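Local coordinates for protein Na-translocating NADH-quinone reductase subunit C NqrC (Shewanella oneidensis, PDB 4XHF) that is subunit C (NqrC) of a membrane protein complex, a protein with an FMN-binding domain that holds flavin mononucleotide in this structure, at residues K36-L41 / V85-E90; D89-A94 / V162-G167; G204-G209 / G213-S218. One frame throughout, in Å; residues are numbered along the deposited sequence.

Interaction 1 of 3, residues K36-L41 / V85-E90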
ATOM      1  N   LYS A  36     -11.724   7.829  14.533  1.00 22.97           N
ATOM      2  CA  LYS A  36     -11.241   8.793  13.553  1.00 22.18           C
ATOM      3  C   LYS A  36     -10.303   8.130  12.551  1.00 22.15           C
ATOM      4  O   LYS A  36     -10.391   8.377  11.348  1.00 22.21           O
ATOM      5  CB  LYS A  36     -10.527   9.949  14.257  1.00 24.44           C
ATOM      6  CG  LYS A  36     -10.006  11.026  13.320  1.00 26.94           C
ATOM      7  CD  LYS A  36      -9.285  12.124  14.083  1.00 30.76           C
ATOM      8  CE  LYS A  36      -8.382  12.933  13.166  1.00 35.42           C
ATOM      9  NZ  LYS A  36      -9.131  13.550  12.039  1.00 41.03           N
ATOM     10  N   LYS A  37      -9.409   7.287  13.057  1.00 24.45           N
ATOM     11  CA  LYS A  37      -8.418   6.621  12.216  1.00 22.97           C
ATOM     12  C   LYS A  37      -9.056   5.536  11.355  1.00 19.52           C
ATOM     13  O   LYS A  37      -8.597   5.265  10.245  1.00 19.35           O
ATOM     14  CB  LYS A  37      -7.306   6.015  13.077  1.00 24.70           C
ATOM     15  CG  LYS A  37      -6.547   7.028  13.924  1.00 32.44           C
ATOM     16  CD  LYS A  37      -5.665   7.949  13.089  1.00 39.39           C
ATOM     17  CE  LYS A  37      -4.440   7.221  12.544  1.00 44.72           C
ATOM     18  NZ  LYS A  37      -3.467   8.155  11.911  1.00 46.04           N
ATOM     19  N   ARG A  38     -10.113   4.914  11.867  1.00 19.14           N
ATOM     20  CA  ARG A  38     -10.808   3.876  11.119  1.00 17.49           C
ATOM     21  C   ARG A  38     -11.542   4.484   9.928  1.00 15.14           C
ATOM     22  O   ARG A  38     -11.622   3.873   8.866  1.00 16.03           O
ATOM     23  CB  ARG A  38     -11.789   3.123  12.019  1.00 20.88           C
ATOM     24  CG  ARG A  38     -12.124   1.731  11.509  1.00 23.80           C
ATOM     25  CD  ARG A  38     -13.147   1.028  12.389  1.00 25.27           C
ATOM     26  NE  ARG A  38     -12.800   1.094  13.808  1.00 27.40           N
ATOM     27  CZ  ARG A  38     -13.310   1.968  14.675  1.00 27.20           C
ATOM     28  NH1 ARG A  38     -14.208   2.869  14.288  1.00 27.71           N
ATOM     29  NH2 ARG A  38     -12.923   1.936  15.942  1.00 26.15           N
ATOM     30  N   ASP A  39     -12.078   5.687  10.113  1.00 15.85           N
ATOM     31  CA  ASP A  39     -12.752   6.397   9.029  1.00 17.04           C
ATOM     32  C   ASP A  39     -11.765   6.774   7.931  1.00 14.31           C
ATOM     33  O   ASP A  39     -12.035   6.572   6.748  1.00 16.01           O
ATOM     34  CB  ASP A  39     -13.446   7.656   9.551  1.00 21.48           C
ATOM     35  CG  ASP A  39     -14.690   7.351  10.365  1.00 22.73           C
ATOM     36  OD1 ASP A  39     -15.218   6.222  10.265  1.00 23.10           O
ATOM     37  OD2 ASP A  39     -15.149   8.252  11.098  1.00 24.80           O
ATOM     38  N   GLU A  40     -10.627   7.333   8.328  1.00 14.36           N
ATOM     39  CA  GLU A  40      -9.573   7.678   7.381  1.00 15.70           C
ATOM     40  C   GLU A  40      -9.081   6.430   6.657  1.00 12.59           C
ATOM     41  O   GLU A  40      -8.883   6.443   5.443  1.00 11.73           O
ATOM     42  CB  GLU A  40      -8.411   8.373   8.098  1.00 19.46           C
ATOM     43  CG  GLU A  40      -8.777   9.729   8.695  1.00 23.81           C
ATOM     44  CD  GLU A  40      -7.700  10.295   9.603  1.00 27.25           C
ATOM     45  OE1 GLU A  40      -6.651   9.639   9.776  1.00 28.71           O
ATOM     46  OE2 GLU A  40      -7.905  11.403  10.146  1.00 27.12           O
ATOM     47  N   LEU A  41      -8.897   5.352   7.412  1.00 13.56           N
ATOM     48  CA  LEU A  41      -8.475   4.071   6.856  1.00 12.69           C
ATOM     49  C   LEU A  41      -9.435   3.588   5.772  1.00 11.68           C
ATOM     50  O   LEU A  41      -9.015   3.235   4.672  1.00 10.96           O
ATOM     51  CB  LEU A  41      -8.373   3.026   7.968  1.00 13.04           C
ATOM     52  CG  LEU A  41      -7.973   1.608   7.559  1.00 14.82           C
ATOM     53  CD1 LEU A  41      -6.596   1.593   6.925  1.00 16.49           C
ATOM     54  CD2 LEU A  41      -8.009   0.684   8.763  1.00 15.34           C
ATOM     55  N   VAL A  85      -9.671  -6.374  13.443  1.00 18.22           N
ATOM     56  CA  VAL A  85      -8.679  -6.193  12.390  1.00 17.75           C
ATOM     57  C   VAL A  85      -8.509  -4.719  12.018  1.00 16.61           C
ATOM     58  O   VAL A  85      -7.396  -4.269  11.756  1.00 13.98           O
ATOM     59  CB  VAL A  85      -9.060  -7.018  11.131  1.00 18.72           C
ATOM     60  CG1 VAL A  85      -8.114  -6.736   9.968  1.00 18.61           C
ATOM     61  CG2 VAL A  85      -9.053  -8.505  11.452  1.00 21.98           C
ATOM     62  N   LEU A  86      -9.603  -3.965  12.007  1.00 18.25           N
ATOM     63  CA  LEU A  86      -9.550  -2.566  11.592  1.00 18.07           C
ATOM     64  C   LEU A  86      -8.805  -1.696  12.603  1.00 19.90           C
ATOM     65  O   LEU A  86      -8.268  -0.646  12.247  1.00 21.05           O
ATOM     66  CB  LEU A  86     -10.960  -2.013  11.376  1.00 18.98           C
ATOM     67  CG  LEU A  86     -11.651  -2.355  10.052  1.00 18.07           C
ATOM     68  CD1 LEU A  86     -13.044  -1.749  10.022  1.00 19.00           C
ATOM     69  CD2 LEU A  86     -10.849  -1.869   8.855  1.00 19.03           C
ATOM     70  N   ASP A  87      -8.776  -2.133  13.860  1.00 20.89           N
ATOM     71  CA  ASP A  87      -8.092  -1.390  14.915  1.00 21.00           C
ATOM     72  C   ASP A  87      -6.669  -1.899  15.134  1.00 20.72           C
ATOM     73  O   ASP A  87      -5.957  -1.412  16.015  1.00 25.21           O
ATOM     74  CB  ASP A  87      -8.881  -1.476  16.223  1.00 22.14           C
ATOM     75  CG  ASP A  87     -10.178  -0.691  16.173  1.00 25.11           C
ATOM     76  OD1 ASP A  87     -10.220   0.352  15.485  1.00 24.38           O
ATOM     77  OD2 ASP A  87     -11.157  -1.114  16.822  1.00 28.24           O
ATOM     78  N   PHE A  88      -6.256  -2.870  14.327  1.00 17.76           N
ATOM     79  CA  PHE A  88      -4.912  -3.429  14.426  1.00 19.58           C
ATOM     80  C   PHE A  88      -3.855  -2.343  14.232  1.00 18.44           C
ATOM     81  O   PHE A  88      -3.879  -1.615  13.241  1.00 18.17           O
ATOM     82  CB  PHE A  88      -4.729  -4.547  13.396  1.00 18.19           C
ATOM     83  CG  PHE A  88      -3.409  -5.256  13.496  1.00 18.02           C
ATOM     84  CD1 PHE A  88      -3.185  -6.202  14.483  1.00 19.75           C
ATOM     85  CD2 PHE A  88      -2.393  -4.986  12.596  1.00 17.81           C
ATOM     86  CE1 PHE A  88      -1.972  -6.856  14.574  1.00 19.64           C
ATOM     87  CE2 PHE A  88      -1.180  -5.639  12.681  1.00 16.96           C
ATOM     88  CZ  PHE A  88      -0.970  -6.574  13.669  1.00 16.23           C
ATOM     89  N   ASP A  89      -2.942  -2.232  15.194  1.00 19.93           N
ATOM     90  CA  ASP A  89      -1.872  -1.235  15.148  1.00 19.71           C
ATOM     91  C   ASP A  89      -0.619  -1.815  14.499  1.00 18.54           C
ATOM     92  O   ASP A  89       0.124  -2.567  15.129  1.00 18.89           O
ATOM     93  CB  ASP A  89      -1.550  -0.731  16.558  1.00 22.98           C
ATOM     94  CG  ASP A  89      -0.692   0.523  16.551  1.00 24.81           C
ATOM     95  OD1 ASP A  89       0.003   0.777  15.545  1.00 24.49           O
ATOM     96  OD2 ASP A  89      -0.715   1.259  17.559  1.00 29.10           O
ATOM     97  N   GLU A  90      -0.385  -1.446  13.243  1.00 19.44           N
ATOM     98  CA  GLU A  90       0.725  -1.995  12.474  1.00 19.88           C
ATOM     99  C   GLU A  90       2.053  -1.343  12.844  1.00 19.38           C
ATOM    100  O   GLU A  90       3.113  -1.952  12.692  1.00 20.18           O
ATOM    101  CB  GLU A  90       0.465  -1.831  10.975  1.00 21.79           C
ATOM    102  CG  GLU A  90      -0.675  -2.695  10.449  1.00 24.04           C
ATOM    103  CD  GLU A  90      -0.713  -2.764   8.933  1.00 22.36           C
ATOM    104  OE1 GLU A  90      -1.177  -1.790   8.302  1.00 24.74           O
ATOM    105  OE2 GLU A  90      -0.279  -3.794   8.374  1.00 14.96           O
TER

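Interaction 2 of 3, residues D89-A94 / V162-G167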
ATOM      1  N   ASP A  89      -2.942  -2.232  15.194  1.00 19.93           N
ATOM      2  CA  ASP A  89      -1.872  -1.235  15.148  1.00 19.71           C
ATOM      3  C   ASP A  89      -0.619  -1.815  14.499  1.00 18.54           C
ATOM      4  O   ASP A  89       0.124  -2.567  15.129  1.00 18.89           O
ATOM      5  CB  ASP A  89      -1.550  -0.731  16.558  1.00 22.98           C
ATOM      6  CG  ASP A  89      -0.692   0.523  16.551  1.00 24.81           C
ATOM      7  OD1 ASP A  89       0.003   0.777  15.545  1.00 24.49           O
ATOM      8  OD2 ASP A  89      -0.715   1.259  17.559  1.00 29.10           O
ATOM      9  N   GLU A  90      -0.385  -1.446  13.243  1.00 19.44           N
ATOM     10  CA  GLU A  90       0.725  -1.995  12.474  1.00 19.88           C
ATOM     11  C   GLU A  90       2.053  -1.343  12.844  1.00 19.38           C
ATOM     12  O   GLU A  90       3.113  -1.952  12.692  1.00 20.18           O
ATOM     13  CB  GLU A  90       0.465  -1.831  10.975  1.00 21.79           C
ATOM     14  CG  GLU A  90      -0.675  -2.695  10.449  1.00 24.04           C
ATOM     15  CD  GLU A  90      -0.713  -2.764   8.933  1.00 22.36           C
ATOM     16  OE1 GLU A  90      -1.177  -1.790   8.302  1.00 24.74           O
ATOM     17  OE2 GLU A  90      -0.279  -3.794   8.374  1.00 14.96           O
ATOM     18  N   ARG A  91       1.995  -0.105  13.325  1.00 20.49           N
ATOM     19  CA  ARG A  91       3.196   0.588  13.778  1.00 22.21           C
ATOM     20  C   ARG A  91       3.760  -0.137  14.993  1.00 22.14           C
ATOM     21  O   ARG A  91       4.967  -0.353  15.101  1.00 23.17           O
ATOM     22  CB  ARG A  91       2.900   2.049  14.135  1.00 23.62           C
ATOM     23  CG  ARG A  91       2.151   2.841  13.073  1.00 24.70           C
ATOM     24  CD  ARG A  91       3.025   3.177  11.875  1.00 27.38           C
ATOM     25  NE  ARG A  91       2.276   3.922  10.863  1.00 28.75           N
ATOM     26  CZ  ARG A  91       2.261   5.249  10.745  1.00 28.11           C
ATOM     27  NH1 ARG A  91       2.965   6.020  11.566  1.00 31.66           N
ATOM     28  NH2 ARG A  91       1.536   5.811   9.789  1.00 24.14           N
ATOM     29  N   MET A  92       2.864  -0.515  15.898  1.00 20.00           N
ATOM     30  CA  MET A  92       3.233  -1.183  17.138  1.00 20.78           C
ATOM     31  C   MET A  92       3.695  -2.612  16.877  1.00 19.97           C
ATOM     32  O   MET A  92       4.657  -3.083  17.479  1.00 22.52           O
ATOM     33  CB  MET A  92       2.046  -1.181  18.104  1.00 26.13           C
ATOM     34  CG  MET A  92       2.353  -1.703  19.500  1.00 32.59           C
ATOM     35  SD  MET A  92       0.864  -1.938  20.495  1.00 72.64           S
ATOM     36  CE  MET A  92       0.183  -0.278  20.510  1.00 43.07           C
ATOM     37  N   ALA A  93       2.998  -3.296  15.976  1.00 20.32           N
ATOM     38  CA  ALA A  93       3.311  -4.681  15.651  1.00 20.53           C
ATOM     39  C   ALA A  93       4.700  -4.817  15.040  1.00 19.69           C
ATOM     40  O   ALA A  93       5.356  -5.845  15.189  1.00 19.58           O
ATOM     41  CB  ALA A  93       2.269  -5.242  14.702  1.00 19.73           C
ATOM     42  N   ALA A  94       5.141  -3.770  14.352  1.00 21.64           N
ATOM     43  CA  ALA A  94       6.419  -3.793  13.651  1.00 21.51           C
ATOM     44  C   ALA A  94       7.617  -3.682  14.591  1.00 21.16           C
ATOM     45  O   ALA A  94       8.716  -4.116  14.245  1.00 23.47           O
ATOM     46  CB  ALA A  94       6.461  -2.677  12.629  1.00 21.48           C
ATOM     47  N   VAL A 162      -2.145   5.449  -2.788  1.00 11.53           N
ATOM     48  CA  VAL A 162      -2.513   6.495  -1.843  1.00 11.87           C
ATOM     49  C   VAL A 162      -1.432   6.626  -0.781  1.00 13.40           C
ATOM     50  O   VAL A 162      -1.193   5.691  -0.021  1.00 16.50           O
ATOM     51  CB  VAL A 162      -3.867   6.197  -1.159  1.00 13.45           C
ATOM     52  CG1 VAL A 162      -4.197   7.261  -0.118  1.00 16.68           C
ATOM     53  CG2 VAL A 162      -4.982   6.111  -2.186  1.00 12.59           C
ATOM     54  N   VAL A 163      -0.781   7.784  -0.735  1.00 14.01           N
ATOM     55  CA  VAL A 163       0.167   8.099   0.330  1.00 14.75           C
ATOM     56  C   VAL A 163      -0.516   9.074   1.280  1.00 15.30           C
ATOM     57  O   VAL A 163      -1.086  10.073   0.841  1.00 18.51           O
ATOM     58  CB  VAL A 163       1.481   8.698  -0.225  1.00 13.79           C
ATOM     59  CG1 VAL A 163       2.408   9.147   0.898  1.00 12.70           C
ATOM     60  CG2 VAL A 163       2.188   7.687  -1.114  1.00 12.23           C
ATOM     61  N   TYR A 164      -0.467   8.777   2.577  1.00 15.01           N
ATOM     62  CA  TYR A 164      -1.222   9.542   3.567  1.00 17.69           C
ATOM     63  C   TYR A 164      -0.357  10.133   4.683  1.00 18.61           C
ATOM     64  O   TYR A 164      -0.851  10.911   5.499  1.00 22.31           O
ATOM     65  CB  TYR A 164      -2.315   8.659   4.181  1.00 19.86           C
ATOM     66  CG  TYR A 164      -1.792   7.511   5.016  1.00 22.08           C
ATOM     67  CD1 TYR A 164      -1.465   7.692   6.354  1.00 23.91           C
ATOM     68  CD2 TYR A 164      -1.635   6.243   4.471  1.00 20.57           C
ATOM     69  CE1 TYR A 164      -0.988   6.650   7.121  1.00 23.00           C
ATOM     70  CE2 TYR A 164      -1.160   5.193   5.233  1.00 20.63           C
ATOM     71  CZ  TYR A 164      -0.839   5.405   6.558  1.00 21.50           C
ATOM     72  OH  TYR A 164      -0.366   4.373   7.332  1.00 23.10           O
ATOM     73  N   GLU A 165       0.921   9.765   4.732  1.00 16.25           N
ATOM     74  CA  GLU A 165       1.815  10.293   5.762  1.00 16.04           C
ATOM     75  C   GLU A 165       3.263  10.360   5.292  1.00 16.06           C
ATOM     76  O   GLU A 165       3.752   9.459   4.611  1.00 16.04           O
ATOM     77  CB  GLU A 165       1.729   9.442   7.034  1.00 19.50           C
ATOM     78  CG  GLU A 165       2.709   9.864   8.128  1.00 23.90           C
ATOM     79  CD  GLU A 165       2.559   9.058   9.404  1.00 29.15           C
ATOM     80  OE1 GLU A 165       1.528   8.372   9.562  1.00 33.95           O
ATOM     81  OE2 GLU A 165       3.475   9.107  10.250  1.00 29.69           O
ATOM     82  N   HIS A 166       3.946  11.432   5.683  1.00 17.26           N
ATOM     83  CA  HIS A 166       5.351  11.617   5.351  1.00 16.79           C
ATOM     84  C   HIS A 166       5.940  12.743   6.191  1.00 16.60           C
ATOM     85  O   HIS A 166       5.216  13.453   6.889  1.00 17.05           O
ATOM     86  CB  HIS A 166       5.521  11.928   3.863  1.00 17.81           C
ATOM     87  CG  HIS A 166       5.121  13.321   3.491  1.00 17.17           C
ATOM     88  ND1 HIS A 166       6.020  14.364   3.438  1.00 15.88           N
ATOM     89  CD2 HIS A 166       3.916  13.847   3.166  1.00 16.85           C
ATOM     90  CE1 HIS A 166       5.389  15.471   3.091  1.00 17.87           C
ATOM     91  NE2 HIS A 166       4.111  15.184   2.920  1.00 19.00           N
ATOM     92  N   GLY A 167       7.257  12.897   6.116  1.00 16.98           N
ATOM     93  CA  GLY A 167       7.951  13.971   6.802  1.00 20.06           C
ATOM     94  C   GLY A 167       8.971  14.636   5.894  1.00 22.42           C
ATOM     95  O   GLY A 167       9.904  15.289   6.360  1.00 23.55           O
TER

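Interaction 3 of 3, residues G204-G209 / G213-S218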
ATOM      1  N   GLY A 204      12.965  11.549 -17.708  1.00 29.45           N
ATOM      2  CA  GLY A 204      12.910  11.880 -19.121  1.00 32.32           C
ATOM      3  C   GLY A 204      11.529  12.224 -19.649  1.00 34.76           C
ATOM      4  O   GLY A 204      11.389  12.607 -20.813  1.00 40.36           O
ATOM      5  N   GLY A 205      10.512  12.099 -18.802  1.00 31.96           N
ATOM      6  CA  GLY A 205       9.139  12.311 -19.226  1.00 30.69           C
ATOM      7  C   GLY A 205       8.539  11.008 -19.715  1.00 28.49           C
ATOM      8  O   GLY A 205       8.950  10.472 -20.746  1.00 31.31           O
ATOM      9  N   VAL A 206       7.561  10.501 -18.972  1.00 24.39           N
ATOM     10  CA  VAL A 206       7.029   9.163 -19.205  1.00 20.33           C
ATOM     11  C   VAL A 206       5.937   9.153 -20.268  1.00 20.47           C
ATOM     12  O   VAL A 206       5.025   9.982 -20.251  1.00 20.76           O
ATOM     13  CB  VAL A 206       6.470   8.559 -17.901  1.00 18.22           C
ATOM     14  CG1 VAL A 206       5.891   7.174 -18.147  1.00 15.85           C
ATOM     15  CG2 VAL A 206       7.559   8.479 -16.854  1.00 19.28           C
ATOM     16  N   LYS A 207       6.043   8.194 -21.182  1.00 19.33           N
ATOM     17  CA  LYS A 207       5.067   8.018 -22.249  1.00 18.17           C
ATOM     18  C   LYS A 207       4.019   6.986 -21.848  1.00 17.83           C
ATOM     19  O   LYS A 207       4.262   6.148 -20.980  1.00 16.27           O
ATOM     20  CB  LYS A 207       5.763   7.587 -23.541  1.00 19.75           C
ATOM     21  CG  LYS A 207       7.012   8.396 -23.879  1.00 23.68           C
ATOM     22  CD  LYS A 207       6.728   9.889 -23.913  1.00 28.74           C
ATOM     23  CE  LYS A 207       7.915  10.687 -24.443  1.00 33.88           C
ATOM     24  NZ  LYS A 207       8.877  11.076 -23.373  1.00 37.29           N
ATOM     25  N   GLU A 208       2.859   7.048 -22.495  1.00 20.33           N
ATOM     26  CA  GLU A 208       1.730   6.184 -22.153  1.00 19.95           C
ATOM     27  C   GLU A 208       2.084   4.699 -22.222  1.00 16.12           C
ATOM     28  O   GLU A 208       1.566   3.894 -21.448  1.00 15.38           O
ATOM     29  CB  GLU A 208       0.547   6.476 -23.083  1.00 20.39           C
ATOM     30  CG  GLU A 208      -0.736   5.736 -22.719  1.00 20.28           C
ATOM     31  CD  GLU A 208      -1.899   6.097 -23.628  1.00 20.88           C
ATOM     32  OE1 GLU A 208      -1.694   6.892 -24.569  1.00 22.57           O
ATOM     33  OE2 GLU A 208      -3.016   5.587 -23.398  1.00 21.32           O
ATOM     34  N   GLY A 209       2.972   4.343 -23.145  1.00 15.25           N
ATOM     35  CA  GLY A 209       3.349   2.956 -23.352  1.00 14.52           C
ATOM     36  C   GLY A 209       4.383   2.446 -22.366  1.00 14.96           C
ATOM     37  O   GLY A 209       4.677   1.252 -22.333  1.00 14.14           O
ATOM     38  N   GLY A 213       6.967   2.863 -15.841  1.00 18.06           N
ATOM     39  CA  GLY A 213       7.512   4.181 -15.560  1.00 16.85           C
ATOM     40  C   GLY A 213       6.534   5.113 -14.872  1.00 16.17           C
ATOM     41  O   GLY A 213       5.341   5.100 -15.169  1.00 14.86           O
ATOM     42  N   VAL A 214       7.049   5.916 -13.943  1.00 18.54           N
ATOM     43  CA  VAL A 214       6.271   6.968 -13.291  1.00 21.82           C
ATOM     44  C   VAL A 214       7.090   8.250 -13.279  1.00 19.09           C
ATOM     45  O   VAL A 214       8.295   8.215 -13.034  1.00 16.83           O
ATOM     46  CB  VAL A 214       5.883   6.601 -11.843  1.00 24.19           C
ATOM     47  CG1 VAL A 214       4.950   7.657 -11.258  1.00 22.57           C
ATOM     48  CG2 VAL A 214       5.233   5.232 -11.796  1.00 27.13           C
ATOM     49  N   ASP A 215       6.432   9.376 -13.533  1.00 17.80           N
ATOM     50  CA  ASP A 215       7.125  10.655 -13.597  1.00 20.30           C
ATOM     51  C   ASP A 215       7.780  11.008 -12.268  1.00 20.60           C
ATOM     52  O   ASP A 215       7.114  11.090 -11.236  1.00 20.60           O
ATOM     53  CB  ASP A 215       6.164  11.776 -14.000  1.00 21.98           C
ATOM     54  CG  ASP A 215       5.743  11.690 -15.451  1.00 23.07           C
ATOM     55  OD1 ASP A 215       6.543  12.088 -16.324  1.00 24.71           O
ATOM     56  OD2 ASP A 215       4.609  11.243 -15.718  1.00 24.83           O
ATOM     57  N   ALA A 216       9.093  11.203 -12.302  1.00 18.03           N
ATOM     58  CA  ALA A 216       9.804  11.758 -11.164  1.00 18.53           C
ATOM     59  C   ALA A 216       9.466  13.237 -11.054  1.00 19.59           C
ATOM     60  O   ALA A 216       9.238  13.901 -12.064  1.00 21.30           O
ATOM     61  CB  ALA A 216      11.300  11.560 -11.319  1.00 21.29           C
ATOM     62  N   VAL A 217       9.418  13.745  -9.829  1.00 21.97           N
ATOM     63  CA  VAL A 217       9.208  15.167  -9.604  1.00 22.83           C
ATOM     64  C   VAL A 217      10.564  15.854  -9.506  1.00 26.99           C
ATOM     65  O   VAL A 217      11.247  15.750  -8.486  1.00 29.26           O
ATOM     66  CB  VAL A 217       8.380  15.416  -8.333  1.00 21.46           C
ATOM     67  CG1 VAL A 217       8.240  16.905  -8.058  1.00 22.82           C
ATOM     68  CG2 VAL A 217       7.013  14.776  -8.478  1.00 20.91           C
ATOM     69  N   SER A 218      10.950  16.544 -10.576  1.00 28.75           N
ATOM     70  CA  SER A 218      12.267  17.168 -10.663  1.00 30.37           C
ATOM     71  C   SER A 218      12.515  18.069  -9.459  1.00 27.33           C
ATOM     72  O   SER A 218      11.618  18.788  -9.016  1.00 26.20           O
ATOM     73  CB  SER A 218      12.397  17.967 -11.963  1.00 32.80           C
ATOM     74  OG  SER A 218      13.755  18.215 -12.281  1.00 34.50           O
TER
HETATM   75  O   HOH W   1       9.444  12.223 -16.235  1.00 22.33           O

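Interaction 1 of 3, residues K36-L41 / V85-E90
R38 and L86 bring their backbones closest together here, with CA of R38 6.6 Å from CA of L86, where the helix 29-48 runs past the loop that leads into the helix 90-95. The side chain of R38 does most of the work. Its aliphatic part crosses L86 at about a right angle, and CD of R38 sits 3.7 Å from CD1 of L86. The chain then bends at chi3 (-49°) and turns the guanidinium toward D87. There the group binds side-on. NE of R38 donates to OD1 of D87 at 3.2 Å, and NH2 of R38 reaches the same OD1 at 3.2 Å. Both N-H bonds are clearly bent, near 140°. The NH2 bond uses the syn lone pair of OD1. NE comes from the syn side too, but tilted out of the carboxylate plane. Both donors go to the one oxygen, and the guanidinium and carboxylate planes lie 67° apart, unlike a flat two-oxygen pairing.

One turn further along the helix, L41 adds an apolar contact. Its CD2 meets CD2 of L86 at 3.8 Å and also lies 3.7 Å from the carbonyl O of L86. L86 also touches F63 of the helix 58-66 and F120 of the strand 113-123. L41 touches F120 as well.

The contact therefore joins the N-terminal helix to a loop of the large antiparallel sheet region through an apolar patch with a charged pair at its edge. With one carboxylate oxygen taking both N-H groups, negative charge would probably be drawn toward OD1.

Interaction 2 of 3, residues D89-A94 / V162-G167
R91 meets E165 and Y164 with the end of its side chain, and the charged pair is the main bond. The contact lies at the surface and spans a wide gap between backbones, with CA of R91 12.7 Å from CA of E165. NH2 of R91 donates to OE1 of E165 at 2.6 Å, and the bond is straight, at 179°. OE1 lies in the guanidinium plane. Seen from the acceptor, the nitrogen stands above the carboxylate plane, 47° out of it. NH1 of R91 adds a weak bond to OE2 of E165 at 3.4 Å. The two side chains come from opposite directions. E165 reaches out as an extended chain, whereas R91 bends at chi2 (-73°).

The same NH2 makes a second, weak hydrogen bond, to OH of Y164 at 3.4 Å. OH lies near the guanidinium plane, at its edge. NH2 thus serves two acceptors, one strongly and one weakly.

Y164 and E165 are consecutive in the strand 158-165, yet both face Y146 of the strand 144-151. This is a classic beta bulge at the end of the strand. Both side chains point toward the helix segment, and R91 can engage them together. Y146 also takes part in a cation-pi contact with R91, and the ring of Y164 stacks with Y44 of the helix 29-48.

A side-chain cap stands at the start of the short helix 90-95: D89 is the N-cap. Its OD1 accepts from M92 N at 3.2 Å, and a weak, bent bond comes to the same OD1 from R91 N at 3.1 Å.

Interaction 3 of 3, residues G204-G209 / G213-S218
This is a loop-on-strand contact, made by one valine side chain and one aspartate. It lies where the chain leaves the strand 200-202 and returns as the strand 213-215, inside the FMN-binding family region. V206 and D215 have the nearest backbones, with CA of V206 5.8 Å from CA of D215.

V206 packs mainly onto the backbone of the strand, with the D215 carboxylate beside it. Its CG1 lies 3.7 Å from O of G213. Its CG2 lies 3.6 Å from C of V214. G213 has no side chain, and CG1 of V206 lies against its carbonyl.

D215 supplies the polar half. Its CG stands anti to the carbonyl carbon (chi1 -71°), which carries the carboxylate over to the loop. OD1 of D215 accepts from N of V206 at 3.3 Å, nearly straight at 170°. The donor lies above the carboxylate plane, 39° out of it. A water donates to the same OD1 at 2.9 Å and accepts a weak bond from N of G205. OD1 of D215 thus serves two successive amides of the loop, V206 N directly and G205 N through the water, the latter weakly. G205 itself has a positive phi. Within the loop, NZ of K207 donates back to O of G205 at 2.7 Å, from above the carbonyl plane.

V214 points away from the loop; its side chain touches W185 and M199. Backbone bonds tie V214 to R200 and V202, and A216 to V202, in the parallel pair of strands 200-202 and 213-215. D215 O accepts from W181 NE1 of the helix 179-182.

Interactions 1 and 2 are neighbours. They share D89 and E90, their centres are about 11 Å apart, and CZ of F88 touches CB of A93 at 3.7 Å. The loop side of this link is fastened to the helix 29-48, and its short helix to the strand 158-165. Interaction 3 stands apart, with its centre about 33 Å from that of interaction 1 and about 27 Å from that of interaction 2. It is nearer the flavin: the side chain of D215 is about 11 Å from the FMN, and S218, a residue of the FMN pocket at the end of its second segment, touches it. The side chain of E165 in interaction 2 is about 14 Å from the FMN.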